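Long-range contacts in methyltransferase-like protein 5 (PDB 1WY7), which binds S-adenosyl-L-homocysteine in a methyltransferase fold and is probably an S-adenosylmethionine-dependent methyltransferase acting on RNA: residues Pro120-Gln125 with Ile147-Pro152; Ser141-Ser146 with Ile197-Lys202; Thr175-Pro180 with Ile193-Tyr198. All coordinates share one frame; numbering follows the deposited sequence.

In the fold
All three contacts gather round the last strands of a seven-stranded methyltransferase sheet. Contact 2 pairs strand 143-149 with strand 191-202, and contact 3 pairs strand 191-202 with the edge strand 167-179, so 191-202 is common to both and they share I197 and Y198. Contact 1 uses the far end of strand 143-149, where the loop after strand 115-118 packs on it. The chemistry follows the place: contact 1 is a buried packing of rings and methyls, whereas contacts 2 and 3, both partly buried, are antiparallel ladders of five and four backbone bonds. Contacts 1 and 3 are also joined directly, H148 O probably accepting from D196 N.

Contact 1. Residues Pro120-Gln125 with Ile147-Pro152; sequences PPFGSQ and IHLAKP
The ring of F122 lies against the end of strand 143-149 and meets three successive residues there. At its edge, in the ring plane, sits the carbonyl oxygen of I147, with F122 CE1 at 3.4 Å from I147 O. The same CE1 is 3.7 Å from H148 CA and 4.2 Å from I147 CG2, so this corner of the ring touches both backbone and side chain. L149 CD1 lies over one face, but so close in the model that its exact placing, and any CH-pi contact, is doubtful. With CG swung beside the backbone N (chi1 -59°), the ring leaves the loop toward 147-149. Next to it, P120 lays its CG 4.0 Å from H148 CE1, the two side chains crossing at about a right angle, while P120 CD is 3.8 Å from I147 O.

A second shell sets the loop: E26 accepts the backbone N-H of F122 at OE2 and those of G123 and S124 at OE1. P120-P121-F122 belong to the (D/N)PP(F/Y) signature of N6-methyltransferases, consistent with a place beside the methyl-transfer site; the side chain of P120 is about 6 Å from the bound S-adenosyl-L-homocysteine. Around it, F122 also touches I193 of strand 191-202, P120 rests on F133 of helix 131-140, and H148 touches L134 of that helix and V154 and I158 of helix 152-164.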
loop_
_atom_site.group_PDB
_atom_site.type_symbol
_atom_site.label_atom_id
_atom_site.label_comp_id
_atom_site.label_asym_id
_atom_site.label_seq_id
_atom_site.Cartn_x
_atom_site.Cartn_y
_atom_site.Cartn_z
ATOM N N PRO A 120 3.640 -1.870 -2.553
ATOM C CA PRO A 120 5.097 -2.040 -2.569
ATOM C C PRO A 120 5.694 -2.055 -3.959
ATOM O O PRO A 120 4.980 -2.199 -4.940
ATOM C CB PRO A 120 5.283 -3.372 -1.843
ATOM C CG PRO A 120 4.100 -4.169 -2.342
ATOM C CD PRO A 120 2.961 -3.158 -2.292
ATOM N N PRO A 121 7.019 -1.874 -4.061
ATOM C CA PRO A 121 7.633 -1.898 -5.393
ATOM C C PRO A 121 7.419 -3.297 -5.955
ATOM O O PRO A 121 7.453 -4.272 -5.205
ATOM C CB PRO A 121 9.109 -1.595 -5.106
ATOM C CG PRO A 121 9.291 -2.014 -3.691
ATOM C CD PRO A 121 8.016 -1.561 -3.028
ATOM N N PHE A 122 7.176 -3.393 -7.257
ATOM C CA PHE A 122 6.953 -4.693 -7.870
ATOM C C PHE A 122 8.260 -5.474 -8.041
ATOM O O PHE A 122 8.249 -6.691 -8.228
ATOM C CB PHE A 122 6.219 -4.515 -9.202
ATOM C CG PHE A 122 4.886 -3.819 -9.063
ATOM C CD1 PHE A 122 4.035 -4.129 -8.003
ATOM C CD2 PHE A 122 4.478 -2.860 -9.987
ATOM C CE1 PHE A 122 2.800 -3.496 -7.863
ATOM C CE2 PHE A 122 3.244 -2.224 -9.856
ATOM C CZ PHE A 122 2.406 -2.544 -8.791
ATOM N N GLY A 123 9.384 -4.775 -7.946
ATOM C CA GLY A 123 10.664 -5.438 -8.080
ATOM C C GLY A 123 11.137 -5.445 -9.514
ATOM O O GLY A 123 11.890 -6.327 -9.926
ATOM N N SER A 124 10.689 -4.461 -10.282
ATOM C CA SER A 124 11.092 -4.373 -11.670
ATOM C C SER A 124 12.332 -3.495 -11.797
ATOM O O SER A 124 13.072 -3.597 -12.774
ATOM C CB SER A 124 9.939 -3.833 -12.520
ATOM O OG SER A 124 9.362 -2.694 -11.919
ATOM N N GLN A 125 12.569 -2.651 -10.799
ATOM C CA GLN A 125 13.733 -1.775 -10.807
ATOM C C GLN A 125 14.895 -2.436 -10.068
ATOM O O GLN A 125 16.065 -2.197 -10.383
ATOM C CB GLN A 125 13.378 -0.433 -10.160
ATOM C CG GLN A 125 12.296 0.314 -10.920
ATOM C CD GLN A 125 12.738 0.683 -12.323
ATOM O OE1 GLN A 125 11.923 0.766 -13.244
ATOM N NE2 GLN A 125 14.036 0.920 -12.490
ATOM N N ILE A 147 -0.619 -4.911 -3.368
ATOM C CA ILE A 147 -0.844 -4.800 -4.800
ATOM C C ILE A 147 0.352 -5.381 -5.541
ATOM O O ILE A 147 1.492 -5.142 -5.161
ATOM C CB ILE A 147 -1.046 -3.322 -5.212
ATOM C CG1 ILE A 147 -2.269 -2.741 -4.485
ATOM C CG2 ILE A 147 -1.225 -3.220 -6.714
ATOM C CD1 ILE A 147 -2.547 -1.291 -4.805
ATOM N N HIS A 148 0.089 -6.137 -6.598
ATOM C CA HIS A 148 1.155 -6.753 -7.380
ATOM C C HIS A 148 0.761 -6.885 -8.842
ATOM O O HIS A 148 -0.418 -6.799 -9.190
ATOM C CB HIS A 148 1.473 -8.138 -6.823
ATOM C CG HIS A 148 1.945 -8.114 -5.405
ATOM N ND1 HIS A 148 3.247 -7.813 -5.063
ATOM C CD2 HIS A 148 1.278 -8.281 -4.240
ATOM C CE1 HIS A 148 3.359 -7.794 -3.747
ATOM N NE2 HIS A 148 2.179 -8.073 -3.223
ATOM N N LEU A 149 1.765 -7.094 -9.686
ATOM C CA LEU A 149 1.576 -7.263 -11.122
ATOM C C LEU A 149 0.716 -8.483 -11.433
ATOM O O LEU A 149 1.008 -9.589 -10.970
ATOM C CB LEU A 149 2.933 -7.430 -11.799
ATOM C CG LEU A 149 3.573 -6.236 -12.493
ATOM C CD1 LEU A 149 3.337 -4.996 -11.706
ATOM C CD2 LEU A 149 5.059 -6.494 -12.670
ATOM N N ALA A 150 -0.333 -8.279 -12.221
ATOM C CA ALA A 150 -1.227 -9.360 -12.605
ATOM C C ALA A 150 -0.585 -10.218 -13.690
ATOM O O ALA A 150 -1.061 -10.257 -14.818
ATOM C CB ALA A 150 -2.536 -8.784 -13.113
ATOM N N LYS A 151 0.510 -10.887 -13.349
ATOM C CA LYS A 151 1.208 -11.756 -14.292
ATOM C C LYS A 151 1.257 -13.180 -13.751
ATOM O O LYS A 151 1.354 -13.389 -12.545
ATOM C CB LYS A 151 2.624 -11.234 -14.543
ATOM C CG LYS A 151 2.770 -10.476 -15.852
ATOM C CD LYS A 151 3.682 -9.270 -15.721
ATOM C CE LYS A 151 5.044 -9.622 -15.122
ATOM N NZ LYS A 151 5.910 -10.427 -16.031
ATOM N N PRO A 152 1.192 -14.181 -14.643
ATOM C CA PRO A 152 1.225 -15.594 -14.251
ATOM C C PRO A 152 2.358 -15.946 -13.281
ATOM O O PRO A 152 2.125 -16.573 -12.251
ATOM C CB PRO A 152 1.376 -16.323 -15.586
ATOM C CG PRO A 152 0.755 -15.391 -16.566
ATOM C CD PRO A 152 1.242 -14.044 -16.106
#

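Contact 2. Residues Ser141-Ser146 with Ile197-Lys202; sequences SDVVYS and IYRFSK
Y145 and R199 face each other as a non-hydrogen-bonded antiparallel pair, their CA atoms 4.5 Å apart, and their side chains run side by side in the same direction. R199 can be followed outward. Its CB lies near CD1 and CE1 of the Y145 ring. CG, anti to the backbone N, stands over a face of that ring in a CH-pi contact, 4.0 Å from the Y145 centroid and 29° off the normal. With the chain extended, CD passes Y145 CE1, and NE arrives 3.0 Å from Y145 OH, which lies in the guanidinium plane at its edge. Ring and guanidinium planes are 70° apart. NH1 ends 3.7 Å from V143 CG1 and makes a salt bridge to D47, whose OD1 is also hydrogen-bonded to Y145 OH; NH2 bonds to T170 OG1. D47 and T170 thus hold two of the guanidinium nitrogens, and D47 ties R199 and Y145 to one carboxylate oxygen.

On the other face, V144 CG1 packs 3.8 Å from F200 CD2, and S146 CB approaches the edge of the same ring. V144 and F200 exchange two bonds, the one from F200 N to V144 O being 2.7 Å and close to straight. S146 and Y198 form the next such pair, and K202 N adds a bond to D142 O. The carboxylate of D142 has its salt bridge with R112.

Segments 143-146 and 197-202 run at 165° between their N-to-C directions; in the class I methyltransferase fold the last strand, here 191-202, is inserted between 143-149 and 167-179. Strand 115-118 flanks 143-149 beyond this pair; Y145 and I197 pack on helix 32-44, while Y198 and F200 lie against helix 152-164, and F200 meets F138 edge-to-face.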
loop_
_atom_site.group_PDB
_atom_site.type_symbol
_atom_site.label_atom_id
_atom_site.label_comp_id
_atom_site.label_asym_id
_atom_site.label_seq_id
_atom_site.Cartn_x
_atom_site.Cartn_y
_atom_site.Cartn_z
ATOM N N SER A 141 1.585 -8.449 11.087
ATOM C CA SER A 141 0.125 -8.443 11.093
ATOM C C SER A 141 -0.465 -9.791 10.710
ATOM O O SER A 141 0.237 -10.662 10.206
ATOM C CB SER A 141 -0.396 -7.369 10.122
ATOM O OG SER A 141 -1.820 -7.311 10.118
ATOM N N ASP A 142 -1.761 -9.957 10.958
ATOM C CA ASP A 142 -2.462 -11.190 10.605
ATOM C C ASP A 142 -3.333 -10.989 9.358
ATOM O O ASP A 142 -3.827 -11.960 8.779
ATOM C CB ASP A 142 -3.318 -11.680 11.778
ATOM C CG ASP A 142 -2.489 -12.366 12.862
ATOM O OD1 ASP A 142 -2.998 -12.495 13.999
ATOM O OD2 ASP A 142 -1.340 -12.785 12.575
ATOM N N VAL A 143 -3.513 -9.727 8.957
ATOM C CA VAL A 143 -4.273 -9.390 7.750
ATOM C C VAL A 143 -3.461 -8.411 6.899
ATOM O O VAL A 143 -3.096 -7.327 7.356
ATOM C CB VAL A 143 -5.643 -8.742 8.076
ATOM C CG1 VAL A 143 -6.365 -8.391 6.767
ATOM C CG2 VAL A 143 -6.506 -9.703 8.895
ATOM N N VAL A 144 -3.191 -8.790 5.655
ATOM C CA VAL A 144 -2.398 -7.964 4.749
ATOM C C VAL A 144 -3.096 -7.669 3.426
ATOM O O VAL A 144 -3.670 -8.572 2.810
ATOM C CB VAL A 144 -1.049 -8.664 4.408
ATOM C CG1 VAL A 144 -0.273 -7.849 3.391
ATOM C CG2 VAL A 144 -0.254 -8.906 5.681
ATOM N N TYR A 145 -3.043 -6.406 2.998
ATOM C CA TYR A 145 -3.616 -5.981 1.721
ATOM C C TYR A 145 -2.447 -5.440 0.908
ATOM O O TYR A 145 -1.759 -4.520 1.346
ATOM C CB TYR A 145 -4.664 -4.864 1.900
ATOM C CG TYR A 145 -5.972 -5.301 2.539
ATOM C CD1 TYR A 145 -7.064 -5.709 1.760
ATOM C CD2 TYR A 145 -6.113 -5.309 3.923
ATOM C CE1 TYR A 145 -8.266 -6.115 2.361
ATOM C CE2 TYR A 145 -7.295 -5.710 4.535
ATOM C CZ TYR A 145 -8.369 -6.112 3.752
ATOM O OH TYR A 145 -9.528 -6.528 4.372
ATOM N N SER A 146 -2.221 -6.005 -0.270
ATOM C CA SER A 146 -1.120 -5.564 -1.102
ATOM C C SER A 146 -1.482 -5.531 -2.571
ATOM O O SER A 146 -2.522 -6.042 -2.979
ATOM C CB SER A 146 0.096 -6.476 -0.887
ATOM O OG SER A 146 1.241 -5.939 -1.528
ATOM N N ILE A 197 -5.059 -6.874 -6.556
ATOM C CA ILE A 197 -5.104 -6.332 -5.212
ATOM C C ILE A 197 -5.390 -7.573 -4.363
ATOM O O ILE A 197 -6.429 -8.224 -4.524
ATOM C CB ILE A 197 -6.237 -5.298 -5.064
ATOM C CG1 ILE A 197 -5.994 -4.140 -6.033
ATOM C CG2 ILE A 197 -6.314 -4.818 -3.623
ATOM C CD1 ILE A 197 -7.056 -3.072 -5.995
ATOM N N TYR A 198 -4.454 -7.918 -3.485
ATOM C CA TYR A 198 -4.601 -9.099 -2.646
ATOM C C TYR A 198 -4.982 -8.804 -1.217
ATOM O O TYR A 198 -4.693 -7.738 -0.690
ATOM C CB TYR A 198 -3.287 -9.895 -2.549
ATOM C CG TYR A 198 -2.787 -10.568 -3.797
ATOM C CD1 TYR A 198 -2.051 -9.863 -4.753
ATOM C CD2 TYR A 198 -2.990 -11.936 -3.998
ATOM C CE1 TYR A 198 -1.523 -10.510 -5.880
ATOM C CE2 TYR A 198 -2.468 -12.588 -5.119
ATOM C CZ TYR A 198 -1.741 -11.866 -6.051
ATOM O OH TYR A 198 -1.277 -12.494 -7.178
ATOM N N ARG A 199 -5.620 -9.788 -0.599
ATOM C CA ARG A 199 -5.955 -9.743 0.810
ATOM C C ARG A 199 -5.454 -11.086 1.327
ATOM O O ARG A 199 -5.934 -12.132 0.892
ATOM C CB ARG A 199 -7.446 -9.655 1.067
ATOM C CG ARG A 199 -7.710 -9.658 2.574
ATOM C CD ARG A 199 -9.163 -9.628 2.944
ATOM N NE ARG A 199 -9.302 -9.547 4.397
ATOM C CZ ARG A 199 -9.375 -10.598 5.208
ATOM N NH1 ARG A 199 -9.492 -10.405 6.518
ATOM N NH2 ARG A 199 -9.350 -11.838 4.710
ATOM N N PHE A 200 -4.475 -11.050 2.224
ATOM C CA PHE A 200 -3.891 -12.257 2.809
ATOM C C PHE A 200 -4.389 -12.358 4.252
ATOM O O PHE A 200 -4.539 -11.343 4.930
ATOM C CB PHE A 200 -2.359 -12.155 2.839
ATOM C CG PHE A 200 -1.720 -11.936 1.489
ATOM C CD1 PHE A 200 -1.398 -13.009 0.676
ATOM C CD2 PHE A 200 -1.370 -10.657 1.073
ATOM C CE1 PHE A 200 -0.728 -12.818 -0.532
ATOM C CE2 PHE A 200 -0.701 -10.453 -0.128
ATOM C CZ PHE A 200 -0.377 -11.532 -0.933
ATOM N N SER A 201 -4.633 -13.578 4.720
ATOM C CA SER A 201 -5.092 -13.800 6.085
ATOM C C SER A 201 -4.237 -14.915 6.691
ATOM O O SER A 201 -3.992 -15.931 6.032
ATOM C CB SER A 201 -6.565 -14.212 6.069
ATOM O OG SER A 201 -7.073 -14.340 7.384
ATOM N N LYS A 202 -3.780 -14.739 7.929
ATOM C CA LYS A 202 -2.942 -15.762 8.566
ATOM C C LYS A 202 -3.715 -17.059 8.823
ATOM O O LYS A 202 -4.734 -17.053 9.511
ATOM C CB LYS A 202 -2.354 -15.244 9.884
ATOM C CG LYS A 202 -1.354 -16.215 10.501
ATOM C CD LYS A 202 -0.444 -15.556 11.523
ATOM C CE LYS A 202 0.788 -16.427 11.762
ATOM N NZ LYS A 202 1.782 -15.797 12.683
#

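Contact 3. Residues Thr175-Pro180 with Ile193-Tyr198; sequences TKIEIP and ITVDIY
T175 and V195 bond to each other twice, as do I177 and I193, and these two hydrogen-bonded pairs satisfy the N-H and C=O of T175 and I177. V195 N gives to T175 O at 2.8 Å, T175 N to V195 O at 3.0 Å, and I177 N to I193 O at 2.8 Å. The fourth, from I193 N to I177 O, is longer at 3.1 Å and more bent. Between them K176 and T194 form the non-hydrogen-bonded pair, CA atoms 4.2 Å apart. This is the hairpin of strands 167-179 and 191-202 that ends the sheet; segments 175-179 and 193-198 run at 126°, well short of straight antiparallel, consistent with strong twisting or coiling here.

Outward, K176 O accepts from N33 ND2. The D196 carboxylate has a salt bridge to R155 and a hydrogen bond from T174. T175 OG1, in contrast, is buried with no polar partner in the model and faces I197 CD1 at 4.0 Å.

On the same face as T175, I177 and I193 lie alongside one another, both with CG1 between backbone N and carbonyl carbon (chi1 62° and 49°). This brings their CG1 atoms to a tight 3.4 Å, and I177 also rests on N33 and A34 of helix 32-44.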
loop_
_atom_site.group_PDB
_atom_site.type_symbol
_atom_site.label_atom_id
_atom_site.label_comp_id
_atom_site.label_asym_id
_atom_site.label_seq_id
_atom_site.Cartn_x
_atom_site.Cartn_y
_atom_site.Cartn_z
ATOM N N THR A 175 -7.484 -5.146 -11.597
ATOM C CA THR A 175 -7.811 -3.869 -12.237
ATOM C C THR A 175 -6.635 -3.316 -13.018
ATOM O O THR A 175 -5.484 -3.683 -12.790
ATOM C CB THR A 175 -8.191 -2.747 -11.238
ATOM O OG1 THR A 175 -7.514 -2.966 -9.997
ATOM C CG2 THR A 175 -9.693 -2.675 -11.032
ATOM N N LYS A 176 -6.941 -2.403 -13.930
ATOM C CA LYS A 176 -5.929 -1.760 -14.748
ATOM C C LYS A 176 -5.703 -0.373 -14.179
ATOM O O LYS A 176 -6.659 0.348 -13.891
ATOM C CB LYS A 176 -6.418 -1.633 -16.193
ATOM C CG LYS A 176 -7.235 -2.827 -16.658
ATOM C CD LYS A 176 -7.583 -2.765 -18.141
ATOM C CE LYS A 176 -6.410 -3.204 -19.001
ATOM N NZ LYS A 176 -6.795 -3.354 -20.431
ATOM N N ILE A 177 -4.447 0.001 -13.991
ATOM C CA ILE A 177 -4.155 1.333 -13.481
ATOM C C ILE A 177 -3.366 2.082 -14.531
ATOM O O ILE A 177 -2.840 1.487 -15.470
ATOM C CB ILE A 177 -3.325 1.294 -12.178
ATOM C CG1 ILE A 177 -1.963 0.630 -12.430
ATOM C CG2 ILE A 177 -4.114 0.563 -11.090
ATOM C CD1 ILE A 177 -1.035 0.669 -11.223
ATOM N N GLU A 178 -3.294 3.394 -14.379
ATOM C CA GLU A 178 -2.545 4.210 -15.310
ATOM C C GLU A 178 -1.583 5.072 -14.525
ATOM O O GLU A 178 -1.993 5.883 -13.697
ATOM C CB GLU A 178 -3.498 5.082 -16.131
ATOM C CG GLU A 178 -4.502 4.268 -16.925
ATOM C CD GLU A 178 -5.381 5.118 -17.811
ATOM O OE1 GLU A 178 -6.095 5.998 -17.283
ATOM O OE2 GLU A 178 -5.360 4.901 -19.041
ATOM N N ILE A 179 -0.297 4.886 -14.775
ATOM C CA ILE A 179 0.693 5.675 -14.081
ATOM C C ILE A 179 1.193 6.713 -15.066
ATOM O O ILE A 179 1.877 6.385 -16.031
ATOM C CB ILE A 179 1.861 4.798 -13.579
ATOM C CG1 ILE A 179 1.307 3.633 -12.744
ATOM C CG2 ILE A 179 2.806 5.634 -12.724
ATOM C CD1 ILE A 179 2.363 2.663 -12.232
ATOM N N PRO A 180 0.817 7.982 -14.853
ATOM C CA PRO A 180 1.215 9.103 -15.711
ATOM C C PRO A 180 2.730 9.212 -15.824
ATOM O O PRO A 180 3.436 9.089 -14.825
ATOM C CB PRO A 180 0.606 10.312 -15.005
ATOM C CG PRO A 180 -0.652 9.740 -14.405
ATOM C CD PRO A 180 -0.156 8.422 -13.835
ATOM N N ILE A 193 -0.935 -0.621 -16.715
ATOM C CA ILE A 193 -0.630 -1.992 -16.323
ATOM C C ILE A 193 -1.807 -2.607 -15.588
ATOM O O ILE A 193 -2.676 -1.910 -15.079
ATOM C CB ILE A 193 0.584 -2.102 -15.363
ATOM C CG1 ILE A 193 0.417 -1.113 -14.215
ATOM C CG2 ILE A 193 1.880 -1.901 -16.114
ATOM C CD1 ILE A 193 1.330 -1.395 -13.032
ATOM N N THR A 194 -1.814 -3.930 -15.524
ATOM C CA THR A 194 -2.866 -4.634 -14.839
ATOM C C THR A 194 -2.295 -5.184 -13.548
ATOM O O THR A 194 -1.288 -5.888 -13.561
ATOM C CB THR A 194 -3.381 -5.768 -15.697
ATOM O OG1 THR A 194 -3.779 -5.234 -16.965
ATOM C CG2 THR A 194 -4.565 -6.445 -15.021
ATOM N N VAL A 195 -2.929 -4.844 -12.431
ATOM C CA VAL A 195 -2.470 -5.315 -11.134
ATOM C C VAL A 195 -3.557 -6.102 -10.400
ATOM O O VAL A 195 -4.745 -6.003 -10.720
ATOM C CB VAL A 195 -2.034 -4.122 -10.204
ATOM C CG1 VAL A 195 -0.837 -3.375 -10.804
ATOM C CG2 VAL A 195 -3.197 -3.153 -10.005
ATOM N N ASP A 196 -3.123 -6.896 -9.427
ATOM C CA ASP A 196 -4.014 -7.669 -8.581
ATOM C C ASP A 196 -3.919 -7.016 -7.211
ATOM O O ASP A 196 -2.828 -6.636 -6.765
ATOM C CB ASP A 196 -3.549 -9.124 -8.435
ATOM C CG ASP A 196 -3.733 -9.933 -9.695
ATOM O OD1 ASP A 196 -2.817 -10.717 -10.011
ATOM O OD2 ASP A 196 -4.781 -9.793 -10.364
ATOM N N ILE A 197 -5.059 -6.874 -6.556
ATOM C CA ILE A 197 -5.104 -6.332 -5.212
ATOM C C ILE A 197 -5.390 -7.573 -4.363
ATOM O O ILE A 197 -6.429 -8.224 -4.524
ATOM C CB ILE A 197 -6.237 -5.298 -5.064
ATOM C CG1 ILE A 197 -5.994 -4.140 -6.033
ATOM C CG2 ILE A 197 -6.314 -4.818 -3.623
ATOM C CD1 ILE A 197 -7.056 -3.072 -5.995
ATOM N N TYR A 198 -4.454 -7.918 -3.485
ATOM C CA TYR A 198 -4.601 -9.099 -2.646
ATOM C C TYR A 198 -4.982 -8.804 -1.217
ATOM O O TYR A 198 -4.693 -7.738 -0.690
ATOM C CB TYR A 198 -3.287 -9.895 -2.549
ATOM C CG TYR A 198 -2.787 -10.568 -3.797
ATOM C CD1 TYR A 198 -2.051 -9.863 -4.753
ATOM C CD2 TYR A 198 -2.990 -11.936 -3.998
ATOM C CE1 TYR A 198 -1.523 -10.510 -5.880
ATOM C CE2 TYR A 198 -2.468 -12.588 -5.119
ATOM C CZ TYR A 198 -1.741 -11.866 -6.051
ATOM O OH TYR A 198 -1.277 -12.494 -7.178
#